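Local coordinates for protein virC2 (Agrobacterium tumefaciens, PDB 2RH3) that probably binds DNA through the ribbon-helix-helix fold of its C-terminal part, the piece described here, and enhances T-DNA transfer and virulence, at residues S6-V14 with Y58-E66; L81-F89 with F100-A108. All coordinates share one frame; numbering follows the deposited sequence.

Contact 1. Residues S6-V14 with Y58-E66; sequences SARPPAPEV and YPIPHTAFE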
# COMPACT_ATOMS: atom_id res chain seq x y z
N SER A 6 -1.92 -5.95 4.16
CA SER A 6 -2.21 -6.77 3.00
C SER A 6 -2.53 -5.89 1.81
O SER A 6 -3.08 -4.80 1.96
CB SER A 6 -3.36 -7.75 3.27
OG SER A 6 -4.56 -7.06 3.57
N ALA A 7 -2.17 -6.37 0.62
CA ALA A 7 -2.44 -5.62 -0.61
C ALA A 7 -2.45 -6.54 -1.81
O ALA A 7 -1.86 -7.62 -1.79
CB ALA A 7 -1.40 -4.53 -0.81
N ARG A 8 -3.12 -6.10 -2.87
CA ARG A 8 -3.16 -6.83 -4.14
C ARG A 8 -2.19 -6.20 -5.13
O ARG A 8 -2.08 -4.99 -5.20
CB ARG A 8 -4.55 -6.76 -4.75
CG ARG A 8 -5.63 -7.51 -4.02
CD ARG A 8 -6.91 -7.43 -4.83
NE ARG A 8 -7.97 -8.25 -4.24
CZ ARG A 8 -8.14 -9.54 -4.47
NH1 ARG A 8 -7.32 -10.20 -5.29
NH2 ARG A 8 -9.13 -10.19 -3.88
N PRO A 9 -1.52 -7.01 -5.95
CA PRO A 9 -0.71 -6.40 -7.00
C PRO A 9 -1.54 -5.53 -7.96
O PRO A 9 -2.72 -5.83 -8.21
CB PRO A 9 -0.11 -7.60 -7.73
CG PRO A 9 -0.12 -8.71 -6.70
CD PRO A 9 -1.40 -8.49 -5.95
N PRO A 10 -0.93 -4.45 -8.48
CA PRO A 10 -1.63 -3.57 -9.41
C PRO A 10 -1.81 -4.23 -10.78
O PRO A 10 -1.10 -5.20 -11.12
CB PRO A 10 -0.68 -2.37 -9.52
CG PRO A 10 0.67 -2.94 -9.29
CD PRO A 10 0.47 -4.01 -8.26
N ALA A 11 -2.75 -3.69 -11.56
CA ALA A 11 -2.90 -4.05 -12.96
C ALA A 11 -1.67 -3.64 -13.77
O ALA A 11 -0.95 -2.72 -13.40
CB ALA A 11 -4.13 -3.36 -13.53
N PRO A 12 -1.41 -4.33 -14.91
CA PRO A 12 -0.32 -3.87 -15.75
C PRO A 12 -0.44 -2.41 -16.14
O PRO A 12 -1.56 -1.89 -16.30
CB PRO A 12 -0.43 -4.77 -16.99
CG PRO A 12 -1.03 -6.01 -16.47
CD PRO A 12 -2.05 -5.54 -15.46
N GLU A 13 0.71 -1.76 -16.26
CA GLU A 13 0.86 -0.35 -16.64
C GLU A 13 0.49 0.66 -15.54
O GLU A 13 0.67 1.87 -15.73
CB GLU A 13 0.14 -0.02 -17.96
CG GLU A 13 0.47 -0.96 -19.13
CD GLU A 13 1.76 -0.61 -19.87
OE1 GLU A 13 2.64 0.06 -19.30
OE2 GLU A 13 1.88 -1.02 -21.05
N VAL A 14 0.01 0.18 -14.39
CA VAL A 14 -0.22 1.05 -13.22
C VAL A 14 1.12 1.52 -12.66
O VAL A 14 1.27 2.68 -12.26
CB VAL A 14 -1.05 0.34 -12.11
CG1 VAL A 14 -1.07 1.14 -10.78
CG2 VAL A 14 -2.47 0.07 -12.61
N TYR A 58 -5.89 1.83 -6.18
CA TYR A 58 -5.31 1.78 -7.52
C TYR A 58 -5.96 0.64 -8.31
O TYR A 58 -6.54 -0.27 -7.70
CB TYR A 58 -3.79 1.55 -7.45
CG TYR A 58 -3.39 0.42 -6.53
CD1 TYR A 58 -3.30 -0.90 -7.02
CD2 TYR A 58 -3.13 0.65 -5.18
CE1 TYR A 58 -2.96 -1.94 -6.18
CE2 TYR A 58 -2.81 -0.39 -4.32
CZ TYR A 58 -2.69 -1.69 -4.84
OH TYR A 58 -2.35 -2.72 -3.99
N PRO A 59 -5.87 0.69 -9.65
CA PRO A 59 -6.46 -0.38 -10.47
C PRO A 59 -5.79 -1.74 -10.23
O PRO A 59 -4.56 -1.83 -10.15
CB PRO A 59 -6.20 0.08 -11.90
CG PRO A 59 -6.00 1.55 -11.80
CD PRO A 59 -5.25 1.72 -10.51
N ILE A 60 -6.62 -2.79 -10.13
CA ILE A 60 -6.14 -4.17 -10.03
C ILE A 60 -6.52 -4.96 -11.30
O ILE A 60 -7.44 -4.56 -12.03
CB ILE A 60 -6.66 -4.84 -8.75
CG1 ILE A 60 -8.19 -4.83 -8.72
CG2 ILE A 60 -6.05 -4.15 -7.50
CD1 ILE A 60 -8.80 -6.00 -8.00
N PRO A 61 -5.82 -6.08 -11.60
CA PRO A 61 -6.10 -6.78 -12.87
C PRO A 61 -7.47 -7.45 -12.88
O PRO A 61 -7.96 -7.88 -11.83
CB PRO A 61 -5.01 -7.85 -12.96
CG PRO A 61 -4.04 -7.57 -11.87
CD PRO A 61 -4.74 -6.73 -10.83
N HIS A 62 -8.07 -7.53 -14.08
CA HIS A 62 -9.31 -8.27 -14.34
C HIS A 62 -9.16 -9.04 -15.65
O HIS A 62 -10.02 -8.97 -16.54
CB HIS A 62 -10.52 -7.33 -14.42
CG HIS A 62 -10.77 -6.55 -13.17
ND1 HIS A 62 -11.41 -7.09 -12.07
CD2 HIS A 62 -10.45 -5.28 -12.84
CE1 HIS A 62 -11.48 -6.18 -11.12
NE2 HIS A 62 -10.91 -5.07 -11.56
N THR A 63 -8.06 -9.79 -15.74
CA THR A 63 -7.69 -10.53 -16.94
C THR A 63 -7.58 -12.01 -16.59
O THR A 63 -7.23 -12.36 -15.46
CB THR A 63 -6.33 -10.00 -17.50
OG1 THR A 63 -5.81 -10.91 -18.48
CG2 THR A 63 -5.30 -9.83 -16.40
N ALA A 64 -7.88 -12.88 -17.56
CA ALA A 64 -7.70 -14.31 -17.41
C ALA A 64 -6.20 -14.63 -17.30
O ALA A 64 -5.82 -15.70 -16.83
CB ALA A 64 -8.31 -15.05 -18.59
N PHE A 65 -5.37 -13.68 -17.72
CA PHE A 65 -3.91 -13.83 -17.60
C PHE A 65 -3.41 -13.56 -16.19
O PHE A 65 -2.24 -13.81 -15.89
CB PHE A 65 -3.19 -12.92 -18.60
CG PHE A 65 -3.28 -13.39 -20.03
CD1 PHE A 65 -2.39 -14.35 -20.52
CD2 PHE A 65 -4.24 -12.87 -20.90
CE1 PHE A 65 -2.46 -14.79 -21.84
CE2 PHE A 65 -4.32 -13.30 -22.22
CZ PHE A 65 -3.42 -14.26 -22.69
N GLU A 66 -4.28 -13.06 -15.32
CA GLU A 66 -3.89 -12.76 -13.95
C GLU A 66 -4.80 -13.41 -12.91
O GLU A 66 -6.01 -13.20 -12.91
CB GLU A 66 -3.84 -11.24 -13.72
CG GLU A 66 -2.93 -10.51 -14.68
CD GLU A 66 -1.94 -9.61 -13.97
OE1 GLU A 66 -1.59 -9.91 -12.81
OE2 GLU A 66 -1.49 -8.62 -14.58
O HOH W 1 -4.58 -3.59 -2.41
O HOH W 2 -0.30 -7.21 -12.56

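Contact 2. Residues L81-F89 with F100-A108; sequences LIEAARNHF and FGHKLATAA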
# COMPACT_ATOMS: atom_id res chain seq x y z
N LEU A 81 1.56 7.42 15.23
CA LEU A 81 1.27 7.44 13.79
C LEU A 81 0.10 6.52 13.43
O LEU A 81 -0.72 6.86 12.57
CB LEU A 81 2.51 7.08 12.97
CG LEU A 81 3.81 7.86 13.23
CD1 LEU A 81 4.88 7.47 12.23
CD2 LEU A 81 3.59 9.37 13.22
N ILE A 82 0.04 5.36 14.08
CA ILE A 82 -1.06 4.41 13.87
C ILE A 82 -2.37 4.97 14.40
O ILE A 82 -3.43 4.76 13.80
CB ILE A 82 -0.74 3.00 14.43
CG1 ILE A 82 0.28 2.31 13.54
CG2 ILE A 82 -2.01 2.12 14.54
CD1 ILE A 82 0.01 2.43 12.01
N GLU A 83 -2.30 5.71 15.51
CA GLU A 83 -3.47 6.44 15.99
C GLU A 83 -3.97 7.41 14.92
O GLU A 83 -5.16 7.44 14.62
CB GLU A 83 -3.17 7.18 17.30
CG GLU A 83 -4.35 8.01 17.81
CD GLU A 83 -4.43 8.11 19.33
OE1 GLU A 83 -3.37 8.08 20.00
OE2 GLU A 83 -5.55 8.22 19.85
N ALA A 84 -3.05 8.18 14.33
CA ALA A 84 -3.39 9.10 13.25
C ALA A 84 -4.01 8.36 12.04
O ALA A 84 -5.03 8.80 11.51
CB ALA A 84 -2.17 9.92 12.83
N ALA A 85 -3.39 7.25 11.65
CA ALA A 85 -3.91 6.39 10.58
C ALA A 85 -5.32 5.87 10.87
O ALA A 85 -6.22 5.99 10.04
CB ALA A 85 -2.96 5.21 10.33
N ARG A 86 -5.51 5.29 12.06
CA ARG A 86 -6.81 4.76 12.48
C ARG A 86 -7.91 5.81 12.53
O ARG A 86 -9.05 5.54 12.14
CB ARG A 86 -6.70 4.05 13.84
CG ARG A 86 -6.37 2.57 13.71
CD ARG A 86 -6.78 1.79 14.93
NE ARG A 86 -7.23 0.44 14.57
CZ ARG A 86 -6.44 -0.62 14.42
NH1 ARG A 86 -5.13 -0.51 14.59
NH2 ARG A 86 -6.97 -1.79 14.09
N ASN A 87 -7.58 7.01 12.99
CA ASN A 87 -8.54 8.11 13.03
C ASN A 87 -9.14 8.39 11.65
O ASN A 87 -10.30 8.79 11.54
CB ASN A 87 -7.89 9.38 13.56
CG ASN A 87 -7.64 9.35 15.06
OD1 ASN A 87 -6.85 10.16 15.57
ND2 ASN A 87 -8.31 8.46 15.77
N HIS A 88 -8.33 8.17 10.62
CA HIS A 88 -8.71 8.47 9.25
C HIS A 88 -9.31 7.29 8.51
O HIS A 88 -10.36 7.42 7.88
CB HIS A 88 -7.50 9.01 8.48
CG HIS A 88 -7.77 9.26 7.04
ND1 HIS A 88 -8.57 10.29 6.61
CD2 HIS A 88 -7.33 8.63 5.92
CE1 HIS A 88 -8.62 10.29 5.29
NE2 HIS A 88 -7.88 9.29 4.85
N PHE A 89 -8.65 6.14 8.58
CA PHE A 89 -9.07 4.94 7.87
C PHE A 89 -10.15 4.15 8.60
O PHE A 89 -10.83 3.33 7.99
CB PHE A 89 -7.88 4.03 7.56
CG PHE A 89 -6.92 4.62 6.55
CD1 PHE A 89 -7.31 4.80 5.22
CD2 PHE A 89 -5.65 5.01 6.94
CE1 PHE A 89 -6.42 5.36 4.29
CE2 PHE A 89 -4.76 5.56 6.02
CZ PHE A 89 -5.14 5.75 4.71
N PHE A 100 -8.28 -2.73 8.50
CA PHE A 100 -7.45 -1.54 8.66
C PHE A 100 -6.09 -1.68 7.95
O PHE A 100 -5.67 -0.77 7.23
CB PHE A 100 -7.27 -1.16 10.15
CG PHE A 100 -6.20 -0.12 10.38
CD1 PHE A 100 -4.99 -0.46 10.97
CD2 PHE A 100 -6.39 1.20 9.96
CE1 PHE A 100 -3.99 0.49 11.16
CE2 PHE A 100 -5.39 2.17 10.15
CZ PHE A 100 -4.19 1.81 10.75
N GLY A 101 -5.43 -2.82 8.15
CA GLY A 101 -4.13 -3.10 7.51
C GLY A 101 -4.19 -3.13 5.99
O GLY A 101 -3.25 -2.70 5.31
N HIS A 102 -5.29 -3.63 5.46
CA HIS A 102 -5.51 -3.61 4.02
C HIS A 102 -5.64 -2.17 3.52
O HIS A 102 -5.03 -1.81 2.51
CB HIS A 102 -6.75 -4.41 3.63
CG HIS A 102 -7.04 -4.42 2.16
ND1 HIS A 102 -6.26 -5.12 1.26
CD2 HIS A 102 -8.02 -3.83 1.44
CE1 HIS A 102 -6.75 -4.95 0.04
NE2 HIS A 102 -7.81 -4.16 0.12
N LYS A 103 -6.41 -1.35 4.25
CA LYS A 103 -6.61 0.05 3.89
C LYS A 103 -5.30 0.82 3.93
O LYS A 103 -5.00 1.61 3.02
CB LYS A 103 -7.63 0.72 4.83
CG LYS A 103 -9.05 0.27 4.57
CD LYS A 103 -10.04 1.12 5.35
CE LYS A 103 -11.43 0.52 5.35
NZ LYS A 103 -12.03 0.45 3.98
N LEU A 104 -4.52 0.57 4.98
CA LEU A 104 -3.25 1.27 5.18
C LEU A 104 -2.25 0.90 4.08
O LEU A 104 -1.67 1.79 3.45
CB LEU A 104 -2.67 0.95 6.57
CG LEU A 104 -1.35 1.66 6.93
CD1 LEU A 104 -1.49 3.17 6.84
CD2 LEU A 104 -0.84 1.25 8.30
N ALA A 105 -2.06 -0.40 3.85
CA ALA A 105 -1.12 -0.84 2.80
C ALA A 105 -1.54 -0.35 1.42
O ALA A 105 -0.71 0.13 0.64
CB ALA A 105 -0.99 -2.36 2.80
N THR A 106 -2.84 -0.46 1.14
CA THR A 106 -3.36 -0.07 -0.16
C THR A 106 -3.15 1.43 -0.42
O THR A 106 -2.74 1.82 -1.52
CB THR A 106 -4.83 -0.51 -0.33
OG1 THR A 106 -4.88 -1.95 -0.29
CG2 THR A 106 -5.40 -0.01 -1.65
N ALA A 107 -3.41 2.26 0.59
CA ALA A 107 -3.16 3.70 0.48
C ALA A 107 -1.68 4.02 0.28
O ALA A 107 -1.35 4.88 -0.52
CB ALA A 107 -3.70 4.44 1.72
N ALA A 108 -0.82 3.34 1.03
CA ALA A 108 0.62 3.56 0.92
C ALA A 108 1.10 3.27 -0.51
O ALA A 108 1.86 4.03 -1.11
CB ALA A 108 1.34 2.69 1.93

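Contact 1. Residues S6-V14 with Y58-E66
The hydroxyl of Tyr58 bridges two backbone positions of Arg8, one directly and one through water. Its OH donates to the carbonyl O of Arg8 at 2.6 Å. This acceptor lies at the ring edge, and the hydroxyl lies in the carbonyl plane. A water accepts from Arg8 N and donates to Tyr58 OH. The uncommon Tyr58 torsion (chi1 49°), with CG between the backbone N and the carbonyl carbon, sends the ring across to this site.

Further on, Ala11 N donates to Pro59 O at 3.0 Å. The bond is nearly straight at hydrogen (172°), but the N stands above the carbonyl plane. Pro10 CB packs 3.9 Å from Tyr58 CD1. Val14 CG2 lies 3.8 Å from Pro59 CB, placed by a type II turn over Ala11 to Val14. A second water donates to both Pro10 O and Glu66 OE2.

Two proline-rich runs, mostly loop, are joined in this way: segment 6-14 begins on the end of strand 2-7, and segment 58-66 lies in the loop before strand 71-76. Phe113 of helix 97-118 meets the Tyr58 ring edge-to-face, while Pro10 also touches Leu31 of helix 27-47 and Tyr18 of helix 16-21.

Contact 2. Residues L81-F89 with F100-A108
Phe100 and Phe89 are the two bumps of this contact, and each fills a hollow in the other helix. The segment axes cross at 99° and come within 10.5 Å. Phe100 sits among Ile82, Ala85, Arg86 and Phe89. Its CG is anti to the backbone N (chi1 168°), which carries the ring across to helix 79-89.

The methyl of Ala85 meets the ring edge, with CB 3.6 Å from Phe100 CZ. Phe89 CB also lies near the ring plane. Arg86 lies over one face. Its CG makes a CH-pi contact 3.8 Å from the ring centroid of Phe100. The chain then bends at chi3, and its guanidinium makes an off-centre cation-pi contact with the same ring. The two planes are 30° apart, so the guanidinium lies roughly along the ring instead of standing on end. Its NE also has a long, weak ion pair with Asp90.

Phe89 returns the insertion. Its ring fits among Phe100, Lys103, Leu104 and Ala107. The small Ala107 receives the far end of the ring, with CB 3.6 Å from Phe89 CZ. Lys103 slides past in the opposite direction, and its CD lies 3.5 Å from Phe89 O. Leu104 brings its two methyls to different partners on helix 79-89: CD1 meets Phe89 CE2 at 4.1 Å, and CD2 meets Ile82 CD1 at 4.0 Å.

Phe42 and Leu46 of helix 27-47 and Leu5 of strand 2-7 continue this core. The mutual insertion is knobs-into-holes packing at a steep crossing. In chain order, strand 71-76 is followed by helices 79-89 and 97-118, as expected for a ribbon-helix-helix fold, and this contact packs those two helices against each other.

Contact 1 closes before contact 2 opens along the chain. Their centres are 21 Å apart, on opposite sides of the chain's centre. Contact 1 ties the run leaving strand 2-7 to the loop that leads to strand 71-76; these two antiparallel strands form the sheet. Contact 2 joins the helices that follow strand 71-76. Helix 97-118 links the sites. Its Thr106 packs against Tyr58, and His102 ND1 makes a weak hydrogen bond with Ser6 O. Helix 27-47 also touches both contacts. Both contacts thus lie around helix 97-118 within one single chain, consistent with a ribbon-helix-helix DNA-binding domain.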